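PDB 7ABB: SalCYP truncation from Salinispora tropica, which is a truncated bacterial protein of the cytochrome P450 family, a largely helical fold built round a heme, modelled here with heme c. Local coordinates for residues F15-P19 with Q20-R24; E50-C53 with A54-D58; Y138-E141 with N142-A146; D212-D216 with G217-S221; D257-R260 with F261-P265. All coordinates share one frame; numbering follows the deposited sequence.

Contact 1 of 5, residues F15-P19 with Q20-R24; sequences FFAAP and QAYRR
Y22 reaches back from the first turn of helix 19-29 to the loop that leads into it, and its hydroxyl gives a hydrogen bond of 2.7 Å from OH to the carbonyl O of F15. The bond lies in the carbonyl plane and uses a lone pair, with a C=O...OH angle of 115°. The carbonyl oxygens of F15, A17 and A18 all sit at the edge of the tyrosine ring, close to its plane; CE1 of Y22 comes within 3.4 Å of A17 O. This is the dense part of the contact, covered by L304 of strand 302-304 and L309 of helix 307-310, while F13 meets the Y22 ring edge-to-face. The backbone follows the pattern of a helix N-terminus: A18 occupies the N-cap, P19 opens the first turn, and A18 O accepts Y22 N at 3.0 Å, with a weak, bent bond from A21 N. R23 N binds P19 O at 3.0 Å. R23 then bends at chi3 (-72°), which lays one face of its guanidinium over P19 O; NH1 of the same group bonds A308 O, and Y312 adds a cation-pi contact. A17 CB and A21 CB add a small but close apolar touch at 3.6 Å, between partly exposed residues. The solvent side belongs to Q20, which is exposed and whose extended side chain leads away from the preceding loop.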
# COMPACT_ATOMS: atom_id res chain seq x y z
N PHE A 15 18.36 -1.50 4.40
CA PHE A 15 17.17 -1.50 3.54
C PHE A 15 16.01 -0.69 4.13
O PHE A 15 15.02 -0.48 3.42
CB PHE A 15 16.71 -2.92 3.23
CG PHE A 15 16.41 -3.76 4.44
CD1 PHE A 15 15.32 -3.48 5.24
CD2 PHE A 15 17.19 -4.85 4.75
CE1 PHE A 15 15.04 -4.25 6.35
CE2 PHE A 15 16.91 -5.63 5.85
CZ PHE A 15 15.83 -5.33 6.65
N PHE A 16 16.11 -0.25 5.37
CA PHE A 16 15.11 0.69 5.92
C PHE A 16 15.25 2.10 5.36
O PHE A 16 14.58 3.03 5.82
CB PHE A 16 15.22 0.73 7.44
CG PHE A 16 14.68 -0.50 8.11
CD1 PHE A 16 13.32 -0.78 8.06
CD2 PHE A 16 15.51 -1.37 8.79
CE1 PHE A 16 12.81 -1.91 8.67
CE2 PHE A 16 15.00 -2.50 9.41
CZ PHE A 16 13.65 -2.77 9.35
N ALA A 17 16.11 2.33 4.38
CA ALA A 17 16.37 3.68 3.93
C ALA A 17 15.18 4.23 3.15
O ALA A 17 14.33 3.49 2.64
CB ALA A 17 17.63 3.70 3.07
N ALA A 18 15.12 5.56 3.07
CA ALA A 18 14.04 6.21 2.33
C ALA A 18 14.20 5.98 0.83
O ALA A 18 15.29 5.67 0.36
CB ALA A 18 14.04 7.71 2.63
N PRO A 19 13.13 6.18 0.05
CA PRO A 19 13.25 6.06 -1.42
C PRO A 19 14.41 6.87 -2.00
O PRO A 19 15.14 6.36 -2.85
CB PRO A 19 11.91 6.58 -1.92
CG PRO A 19 10.94 6.20 -0.82
CD PRO A 19 11.72 6.36 0.47
N GLN A 20 14.58 8.09 -1.54
CA GLN A 20 15.66 8.93 -2.05
C GLN A 20 17.01 8.28 -1.82
O GLN A 20 17.93 8.42 -2.64
CB GLN A 20 15.61 10.30 -1.38
CG GLN A 20 15.79 11.46 -2.30
CD GLN A 20 15.61 12.77 -1.55
OE1 GLN A 20 14.56 13.40 -1.62
NE2 GLN A 20 16.63 13.15 -0.79
N ALA A 21 17.17 7.61 -0.69
CA ALA A 21 18.44 6.96 -0.39
C ALA A 21 18.64 5.75 -1.28
O ALA A 21 19.74 5.54 -1.81
CB ALA A 21 18.50 6.57 1.08
N TYR A 22 17.60 4.94 -1.47
CA TYR A 22 17.69 3.87 -2.46
C TYR A 22 18.18 4.41 -3.79
O TYR A 22 19.07 3.83 -4.43
CB TYR A 22 16.33 3.19 -2.65
CG TYR A 22 16.07 2.04 -1.72
CD1 TYR A 22 15.63 2.25 -0.42
CD2 TYR A 22 16.25 0.74 -2.15
CE1 TYR A 22 15.37 1.18 0.42
CE2 TYR A 22 15.99 -0.33 -1.32
CZ TYR A 22 15.55 -0.10 -0.03
OH TYR A 22 15.31 -1.18 0.79
N ARG A 23 17.61 5.53 -4.25
CA ARG A 23 17.94 6.04 -5.57
C ARG A 23 19.36 6.58 -5.62
O ARG A 23 20.07 6.36 -6.60
CB ARG A 23 16.93 7.10 -6.01
CG ARG A 23 15.59 6.48 -6.38
CD ARG A 23 14.63 7.44 -7.05
NE ARG A 23 14.07 8.44 -6.14
CZ ARG A 23 12.93 8.31 -5.45
NH1 ARG A 23 12.21 7.19 -5.54
NH2 ARG A 23 12.54 9.31 -4.66
N ARG A 24 19.81 7.25 -4.55
CA ARG A 24 21.18 7.76 -4.52
C ARG A 24 22.19 6.62 -4.51
O ARG A 24 23.20 6.67 -5.23
CB ARG A 24 21.40 8.63 -3.29
CG ARG A 24 22.79 9.28 -3.24
CD ARG A 24 23.09 9.89 -1.87
NE ARG A 24 23.15 8.87 -0.83
CZ ARG A 24 24.23 8.14 -0.54
NH1 ARG A 24 25.37 8.32 -1.22
NH2 ARG A 24 24.18 7.24 0.43

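Contact 2 of 5, residues E50-C53 with A54-D58; sequences EGIC and AAFRD
R57 folds back along the last turn of helix 49-56, and its side chain can be followed atom by atom over C53. CB lies 3.5 Å from C53 O. CG, set anti to the carbonyl carbon of R57 (chi1 -69°), comes closer to the same oxygen, at 3.3 Å, and CD is still beside it at 3.5 Å. Extended from CG to NE, the chain then carries the guanidinium past the carbonyl, where one of its faces receives C53 CB, offset toward the rim; NH1 is 3.6 Å from that carbon. At the tip, NH2 finds its polar partner outside the turn, in the hydroxyl of T337. Beneath this the usual i to i+4 ladder of an alpha helix runs out: F56 N to I52 O is a nearly straight bond (3.0 Å, 172°), whereas R57 N to C53 O is weak and bent. One residue earlier, I52 and F56 point the same way, side by side, with CG2 of I52 3.6 Å from CE2 of F56. That pair faces the protein interior: I52 packs on L46 of strand 43-46, and F56 belongs to the heme c pocket and touches the ligand.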
# COMPACT_ATOMS: atom_id res chain seq x y z
N GLU A 50 12.72 -3.31 -15.72
CA GLU A 50 12.55 -4.61 -16.38
C GLU A 50 13.02 -5.75 -15.48
O GLU A 50 12.39 -6.82 -15.44
CB GLU A 50 13.24 -4.63 -17.74
CG GLU A 50 14.74 -4.58 -17.69
CD GLU A 50 15.39 -4.75 -19.07
OE1 GLU A 50 14.98 -5.65 -19.84
OE2 GLU A 50 16.33 -3.99 -19.39
N GLY A 51 14.09 -5.52 -14.71
CA GLY A 51 14.61 -6.58 -13.85
C GLY A 51 13.69 -6.85 -12.68
O GLY A 51 13.44 -8.00 -12.30
N ILE A 52 13.18 -5.80 -12.07
CA ILE A 52 12.25 -5.98 -10.97
C ILE A 52 10.95 -6.62 -11.44
O ILE A 52 10.41 -7.54 -10.78
CB ILE A 52 12.03 -4.63 -10.30
CG1 ILE A 52 13.29 -4.27 -9.51
CG2 ILE A 52 10.80 -4.66 -9.41
CD1 ILE A 52 13.35 -2.85 -9.04
N CYS A 53 10.40 -6.16 -12.56
CA CYS A 53 9.19 -6.78 -13.09
C CYS A 53 9.41 -8.27 -13.33
O CYS A 53 8.57 -9.11 -12.96
CB CYS A 53 8.77 -6.12 -14.40
SG CYS A 53 7.95 -4.56 -14.19
N ALA A 54 10.52 -8.60 -13.97
CA ALA A 54 10.80 -10.00 -14.30
C ALA A 54 10.91 -10.85 -13.03
O ALA A 54 10.50 -12.02 -13.02
CB ALA A 54 12.08 -10.11 -15.12
N ALA A 55 11.49 -10.28 -11.98
CA ALA A 55 11.65 -11.01 -10.73
C ALA A 55 10.30 -11.28 -10.08
O ALA A 55 10.03 -12.41 -9.66
CB ALA A 55 12.56 -10.26 -9.78
N PHE A 56 9.43 -10.26 -10.05
CA PHE A 56 8.07 -10.45 -9.56
C PHE A 56 7.33 -11.53 -10.33
O PHE A 56 6.45 -12.19 -9.76
CB PHE A 56 7.27 -9.14 -9.67
CG PHE A 56 7.42 -8.19 -8.50
CD1 PHE A 56 7.01 -8.55 -7.22
CD2 PHE A 56 7.92 -6.91 -8.69
CE1 PHE A 56 7.12 -7.63 -6.15
CE2 PHE A 56 8.03 -6.02 -7.64
CZ PHE A 56 7.64 -6.37 -6.37
N ARG A 57 7.64 -11.69 -11.61
CA ARG A 57 6.90 -12.61 -12.48
C ARG A 57 7.51 -14.00 -12.58
O ARG A 57 6.95 -14.83 -13.29
CB ARG A 57 6.77 -12.01 -13.88
CG ARG A 57 5.85 -10.80 -13.90
CD ARG A 57 5.98 -10.02 -15.21
NE ARG A 57 5.16 -8.80 -15.12
CZ ARG A 57 5.38 -7.69 -15.82
NH1 ARG A 57 6.41 -7.63 -16.67
NH2 ARG A 57 4.59 -6.64 -15.67
N ASP A 58 8.64 -14.27 -11.91
CA ASP A 58 9.32 -15.58 -12.00
C ASP A 58 9.51 -16.09 -10.57
O ASP A 58 10.60 -16.00 -10.00
CB ASP A 58 10.62 -15.45 -12.74
CG ASP A 58 11.37 -16.74 -12.86
OD1 ASP A 58 10.80 -17.79 -12.49
OD2 ASP A 58 12.54 -16.71 -13.33

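Contact 3 of 5, residues Y138-E141 with N142-A146; sequences YVLE and NLMLA
The carbonyl O of Y138 is gripped by two donors, N142 N at 3.0 Å in the regular helical bond (164°) and the side-chain ND2 of N114. The amide of N142 stands close to this oxygen too, but its ND2 is badly angled for a bond there and stands over the face of the tyrosine ring, 3.3 Å above its plane and over the centre, with amide and ring planes 83° apart. CG of N142 stands anti to its carbonyl carbon (chi1 -63°), which turns the amide back over the preceding turn. Both ends of that amide are held from outside, OD1 by N114 and ND2 by Q351, so its rotation is fixed and its burial paid for. Further round the helix, M144 reaches back over L140, with CG 3.2 Å from L140 O and SD 4.0 Å from L140 CG. The two carboxylate oxygens of E141 form salt bridges with R118 and R117. Helix 130-147 is thus enclosed on several flanks: helix 108-120 meets Y138 and E141, helix 345-362 and helix 238-253 pack on Y138 and V139, helix 154-165 covers L140 and M144, and L143 touches heme c.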
# COMPACT_ATOMS: atom_id res chain seq x y z
N TYR A 138 -10.37 7.36 7.99
CA TYR A 138 -11.08 7.21 6.71
C TYR A 138 -10.75 5.87 6.07
O TYR A 138 -11.65 5.08 5.75
CB TYR A 138 -10.67 8.35 5.79
CG TYR A 138 -11.01 8.22 4.34
CD1 TYR A 138 -12.31 8.33 3.88
CD2 TYR A 138 -10.01 7.97 3.40
CE1 TYR A 138 -12.61 8.23 2.54
CE2 TYR A 138 -10.30 7.88 2.07
CZ TYR A 138 -11.57 8.04 1.63
OH TYR A 138 -11.83 7.94 0.30
N VAL A 139 -9.47 5.60 5.88
CA VAL A 139 -9.04 4.38 5.21
C VAL A 139 -9.43 3.16 6.03
O VAL A 139 -9.87 2.14 5.47
CB VAL A 139 -7.52 4.43 4.95
CG1 VAL A 139 -7.00 3.07 4.47
CG2 VAL A 139 -7.22 5.49 3.90
N LEU A 140 -9.25 3.20 7.35
CA LEU A 140 -9.61 2.05 8.17
C LEU A 140 -11.11 1.80 8.13
O LEU A 140 -11.53 0.64 8.06
CB LEU A 140 -9.12 2.26 9.59
CG LEU A 140 -9.47 1.14 10.58
CD1 LEU A 140 -8.96 -0.22 10.13
CD2 LEU A 140 -8.93 1.52 11.96
N GLU A 141 -11.93 2.85 8.18
CA GLU A 141 -13.37 2.66 8.04
C GLU A 141 -13.68 1.93 6.73
O GLU A 141 -14.47 0.97 6.70
CB GLU A 141 -14.11 4.00 8.10
CG GLU A 141 -15.61 3.89 7.83
CD GLU A 141 -16.39 5.17 8.03
OE1 GLU A 141 -15.94 6.06 8.80
OE2 GLU A 141 -17.44 5.30 7.37
N ASN A 142 -13.08 2.39 5.63
CA ASN A 142 -13.30 1.77 4.34
C ASN A 142 -12.85 0.31 4.34
O ASN A 142 -13.52 -0.55 3.76
CB ASN A 142 -12.53 2.52 3.24
CG ASN A 142 -12.99 3.94 3.07
OD1 ASN A 142 -14.17 4.27 3.26
ND2 ASN A 142 -12.05 4.81 2.70
N LEU A 143 -11.70 0.02 4.96
CA LEU A 143 -11.22 -1.37 5.03
C LEU A 143 -12.21 -2.24 5.78
O LEU A 143 -12.56 -3.35 5.33
CB LEU A 143 -9.87 -1.42 5.75
CG LEU A 143 -9.20 -2.80 5.87
CD1 LEU A 143 -8.90 -3.38 4.52
CD2 LEU A 143 -7.95 -2.72 6.71
N MET A 144 -12.69 -1.76 6.94
CA MET A 144 -13.65 -2.49 7.74
C MET A 144 -14.91 -2.78 6.94
O MET A 144 -15.47 -3.88 7.04
CB MET A 144 -13.96 -1.70 9.00
CG MET A 144 -12.79 -1.62 9.96
SD MET A 144 -13.05 -0.44 11.29
CE MET A 144 -14.14 -1.40 12.30
N LEU A 145 -15.35 -1.82 6.13
CA LEU A 145 -16.54 -2.04 5.32
C LEU A 145 -16.31 -3.17 4.33
O LEU A 145 -17.17 -4.05 4.16
CB LEU A 145 -16.94 -0.76 4.58
CG LEU A 145 -18.24 -0.83 3.76
CD1 LEU A 145 -19.40 -1.20 4.63
CD2 LEU A 145 -18.51 0.47 3.02
N ALA A 146 -15.14 -3.16 3.68
CA ALA A 146 -14.86 -4.15 2.65
C ALA A 146 -14.69 -5.53 3.26
O ALA A 146 -15.18 -6.52 2.69
CB ALA A 146 -13.60 -3.75 1.87

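Contact 4 of 5, residues D212-D216 with G217-S221; sequences DWEID and GTPVS
W213 and V220 close the open end of a two-residue beta hairpin, whose short strands 214-215 and 218-219 are joined by a type I' turn from I215 to T218. Three backbone hydrogen bonds tie it together. I215 and T218 form the hydrogen-bonded antiparallel pair: I215 N reaches T218 O at 2.9 Å, and T218 N returns to I215 O at 3.1 Å. The second bond is less regular, since its donor stands well above the carbonyl plane and misses the lone pairs, probably a consequence of the tight turn. V220 N to W213 O, at 3.0 Å and 171°, is the straightest of the three. Between these rungs E214 and P219 make a non-hydrogen-bonded pair with diverging side chains, and E214 CA adds a CA-H...O contact of 3.3 Å to T218 O. In the turn, D216 and G217 both have positive phi, as type I' requires, and glycine takes this conformation readily; D216 N is bound by E90. Beyond the hairpin S221 is the N-cap of the next helix, its OG bound to D224 N.

The apolar contacts gather around one methyl group. CG2 of V220, anti to the carbonyl carbon of its own residue, lies 3.6 Å from W213 CB and 3.7 Å from I215 CG1. W213 and I215 carry this side of the hairpin onto helix 86-95, where they meet R94, L95, T87 and E90.

On the polar side, E214 runs its extended chain along the returning strand. Its carboxylate ends over the turn, with OE2 3.7 Å from G217 C.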
# COMPACT_ATOMS: atom_id res chain seq x y z
N ASP A 212 -17.13 -21.99 4.02
CA ASP A 212 -17.44 -22.95 2.97
C ASP A 212 -16.25 -23.22 2.05
O ASP A 212 -16.39 -24.02 1.12
CB ASP A 212 -18.61 -22.44 2.12
CG ASP A 212 -19.89 -22.37 2.91
OD1 ASP A 212 -20.10 -23.26 3.76
OD2 ASP A 212 -20.68 -21.42 2.70
N TRP A 213 -15.10 -22.60 2.31
CA TRP A 213 -13.97 -22.69 1.39
C TRP A 213 -13.16 -23.95 1.63
O TRP A 213 -12.91 -24.36 2.77
CB TRP A 213 -13.03 -21.50 1.52
CG TRP A 213 -13.58 -20.21 0.99
CD1 TRP A 213 -14.83 -19.99 0.50
CD2 TRP A 213 -12.89 -18.95 0.91
NE1 TRP A 213 -14.97 -18.68 0.12
CE2 TRP A 213 -13.80 -18.01 0.38
CE3 TRP A 213 -11.60 -18.53 1.25
CZ2 TRP A 213 -13.46 -16.68 0.15
CZ3 TRP A 213 -11.26 -17.20 1.03
CH2 TRP A 213 -12.18 -16.29 0.49
N GLU A 214 -12.71 -24.54 0.53
CA GLU A 214 -11.69 -25.58 0.53
C GLU A 214 -10.50 -25.06 -0.26
O GLU A 214 -10.65 -24.28 -1.21
CB GLU A 214 -12.19 -26.88 -0.07
CG GLU A 214 -12.99 -27.72 0.93
CD GLU A 214 -13.39 -29.08 0.38
OE1 GLU A 214 -14.10 -29.82 1.10
OE2 GLU A 214 -13.00 -29.40 -0.76
N ILE A 215 -9.32 -25.46 0.17
CA ILE A 215 -8.08 -25.17 -0.54
C ILE A 215 -7.34 -26.48 -0.67
O ILE A 215 -7.07 -27.15 0.34
CB ILE A 215 -7.22 -24.13 0.20
CG1 ILE A 215 -7.95 -22.79 0.32
CG2 ILE A 215 -5.88 -23.95 -0.50
CD1 ILE A 215 -8.10 -22.00 -0.98
N ASP A 216 -7.03 -26.87 -1.90
CA ASP A 216 -6.33 -28.12 -2.16
C ASP A 216 -7.14 -29.31 -1.64
O ASP A 216 -6.58 -30.28 -1.12
CB ASP A 216 -4.93 -28.10 -1.53
CG ASP A 216 -3.95 -29.02 -2.23
OD1 ASP A 216 -4.29 -29.61 -3.27
OD2 ASP A 216 -2.81 -29.15 -1.73
N GLY A 217 -8.46 -29.23 -1.77
CA GLY A 217 -9.36 -30.29 -1.34
C GLY A 217 -9.54 -30.43 0.15
O GLY A 217 -10.11 -31.44 0.60
N THR A 218 -9.09 -29.46 0.94
CA THR A 218 -9.13 -29.53 2.39
C THR A 218 -9.88 -28.32 2.92
O THR A 218 -9.63 -27.20 2.46
CB THR A 218 -7.71 -29.56 2.97
OG1 THR A 218 -7.06 -30.78 2.57
CG2 THR A 218 -7.74 -29.51 4.49
N PRO A 219 -10.78 -28.48 3.89
CA PRO A 219 -11.45 -27.30 4.46
C PRO A 219 -10.44 -26.30 5.00
O PRO A 219 -9.43 -26.67 5.61
CB PRO A 219 -12.32 -27.89 5.57
CG PRO A 219 -12.59 -29.28 5.12
CD PRO A 219 -11.34 -29.74 4.42
N VAL A 220 -10.71 -25.01 4.77
CA VAL A 220 -9.88 -23.96 5.34
C VAL A 220 -9.89 -24.08 6.86
O VAL A 220 -10.94 -24.31 7.48
CB VAL A 220 -10.37 -22.59 4.87
CG1 VAL A 220 -9.75 -21.46 5.69
CG2 VAL A 220 -10.04 -22.41 3.38
N SER A 221 -8.72 -23.93 7.47
CA SER A 221 -8.57 -23.96 8.92
C SER A 221 -8.85 -22.58 9.51
O SER A 221 -8.66 -21.55 8.86
CB SER A 221 -7.16 -24.39 9.30
OG SER A 221 -6.21 -23.42 8.88

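Contact 5 of 5, residues D257-R260 with F261-P265; sequences DRHR and FLRDP
H259 and R263 lay two flat groups one on the other: the guanidinium of R263 covers one face of the imidazole, centres 3.9 Å apart and planes only 14° from parallel. NH1 of R263 stands over the centre of the ring, while H259 CG lies under the guanidinium toward its rim. The two side chains point the same way. R263 is extended from CG to NE, and its CG passes 3.3 Å from H259 O before the chain reaches the imidazole. Although H259 ND1 and R263 NH1 approach to 3.5 Å, the angle is wrong for a hydrogen bond, so stacking carries the pair.

A second flat pair meets by its edges. The guanidinium of R260 and the carboxylate of D264 are nearly coplanar, and OD2 of D264 receives R260 NE at 2.8 Å through its anti lone pair, in a salt bridge reinforced by a weak bond from NH2. R260 reaches this position by bending at chi2 (71°), which turns the chain toward the following turn. NH2 has a second acidic partner in D326.

Both pairs are spaced i to i+4, on the last turns of helix 255-263. D264 is the first residue to leave helical geometry, yet its N still binds R260 O at 2.9 Å, so backbone and side chain tie the same two residues together. Elsewhere on the helix, F261 packs against W356 and its ring meets that of H360, both on helix 345-362, while R258 bonds L251 O, bridges to D365 and lies in a cation-pi contact with Y366.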
# COMPACT_ATOMS: atom_id res chain seq x y z
N ASP A 257 0.12 22.24 -9.98
CA ASP A 257 -0.50 20.91 -9.97
C ASP A 257 -1.82 20.90 -9.20
O ASP A 257 -2.78 20.23 -9.60
CB ASP A 257 0.46 19.88 -9.37
CG ASP A 257 1.63 19.56 -10.30
OD1 ASP A 257 1.44 19.64 -11.53
OD2 ASP A 257 2.73 19.25 -9.80
N ARG A 258 -1.89 21.63 -8.08
CA ARG A 258 -3.15 21.76 -7.36
C ARG A 258 -4.23 22.36 -8.26
O ARG A 258 -5.35 21.85 -8.34
CB ARG A 258 -2.93 22.61 -6.11
CG ARG A 258 -4.17 22.75 -5.26
CD ARG A 258 -3.84 23.42 -3.91
NE ARG A 258 -3.52 24.85 -3.96
CZ ARG A 258 -2.31 25.39 -3.80
NH1 ARG A 258 -1.21 24.65 -3.65
NH2 ARG A 258 -2.23 26.72 -3.83
N HIS A 259 -3.90 23.47 -8.93
CA HIS A 259 -4.86 24.10 -9.84
C HIS A 259 -5.27 23.14 -10.95
O HIS A 259 -6.44 23.13 -11.36
CB HIS A 259 -4.27 25.37 -10.46
CG HIS A 259 -3.99 26.47 -9.49
ND1 HIS A 259 -4.60 26.58 -8.26
CD2 HIS A 259 -3.17 27.54 -9.60
CE1 HIS A 259 -4.15 27.67 -7.65
NE2 HIS A 259 -3.28 28.26 -8.44
N ARG A 260 -4.33 22.37 -11.48
CA ARG A 260 -4.69 21.42 -12.53
C ARG A 260 -5.66 20.38 -12.00
O ARG A 260 -6.67 20.08 -12.65
CB ARG A 260 -3.44 20.75 -13.09
CG ARG A 260 -3.71 19.72 -14.17
CD ARG A 260 -4.16 20.34 -15.48
NE ARG A 260 -4.45 19.31 -16.48
CZ ARG A 260 -3.52 18.67 -17.18
NH1 ARG A 260 -2.24 18.95 -16.99
NH2 ARG A 260 -3.86 17.74 -18.06
N PHE A 261 -5.38 19.81 -10.82
CA PHE A 261 -6.26 18.80 -10.26
C PHE A 261 -7.63 19.39 -9.96
O PHE A 261 -8.66 18.75 -10.21
CB PHE A 261 -5.65 18.21 -8.98
CG PHE A 261 -6.31 16.95 -8.50
CD1 PHE A 261 -7.42 16.99 -7.69
CD2 PHE A 261 -5.80 15.72 -8.88
CE1 PHE A 261 -8.03 15.81 -7.25
CE2 PHE A 261 -6.41 14.54 -8.45
CZ PHE A 261 -7.52 14.59 -7.63
N LEU A 262 -7.65 20.62 -9.48
CA LEU A 262 -8.90 21.27 -9.12
C LEU A 262 -9.75 21.55 -10.35
O LEU A 262 -10.96 21.26 -10.37
CB LEU A 262 -8.58 22.59 -8.38
CG LEU A 262 -9.74 23.47 -7.99
CD1 LEU A 262 -10.63 22.72 -7.02
CD2 LEU A 262 -9.20 24.78 -7.40
N ARG A 263 -9.15 22.12 -11.39
CA ARG A 263 -9.88 22.70 -12.50
C ARG A 263 -10.06 21.75 -13.68
O ARG A 263 -10.83 22.07 -14.59
CB ARG A 263 -9.16 23.96 -12.99
CG ARG A 263 -9.03 25.04 -11.92
CD ARG A 263 -8.00 26.10 -12.31
NE ARG A 263 -7.74 27.05 -11.23
CZ ARG A 263 -6.73 27.91 -11.20
NH1 ARG A 263 -6.58 28.73 -10.17
NH2 ARG A 263 -5.85 27.95 -12.20
N ASP A 264 -9.38 20.60 -13.69
CA ASP A 264 -9.43 19.65 -14.81
C ASP A 264 -9.77 18.26 -14.28
O ASP A 264 -8.92 17.37 -14.19
CB ASP A 264 -8.09 19.65 -15.57
CG ASP A 264 -8.10 18.75 -16.80
OD1 ASP A 264 -9.17 18.22 -17.16
OD2 ASP A 264 -7.02 18.57 -17.42
N PRO A 265 -11.04 18.03 -13.93
CA PRO A 265 -11.42 16.73 -13.35
C PRO A 265 -11.03 15.54 -14.20
O PRO A 265 -10.75 14.46 -13.65
CB PRO A 265 -12.94 16.83 -13.22
CG PRO A 265 -13.22 18.27 -13.14
CD PRO A 265 -12.18 18.97 -13.98

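In the fold
The five contacts form a series along the chain, each closing before the next opens, and none touches another. Two reach heme c directly: F56 of contact 2 comes within about 4 Å of it and L143 of contact 3 within about 3 Å, although the centres of these contacts are 31 Å apart, on opposite sides of the chain's centre. Contacts 1 and 2, with centres about 20 Å apart, both pack on helix 307-310. Contacts 3 and 5 both meet helix 345-362, and their nearest atoms are about 11 Å apart. The hairpin of contact 4 is peripheral, about 49 Å from contact 5 between centres, yet the W213 side chain lies only about 11 Å from heme c.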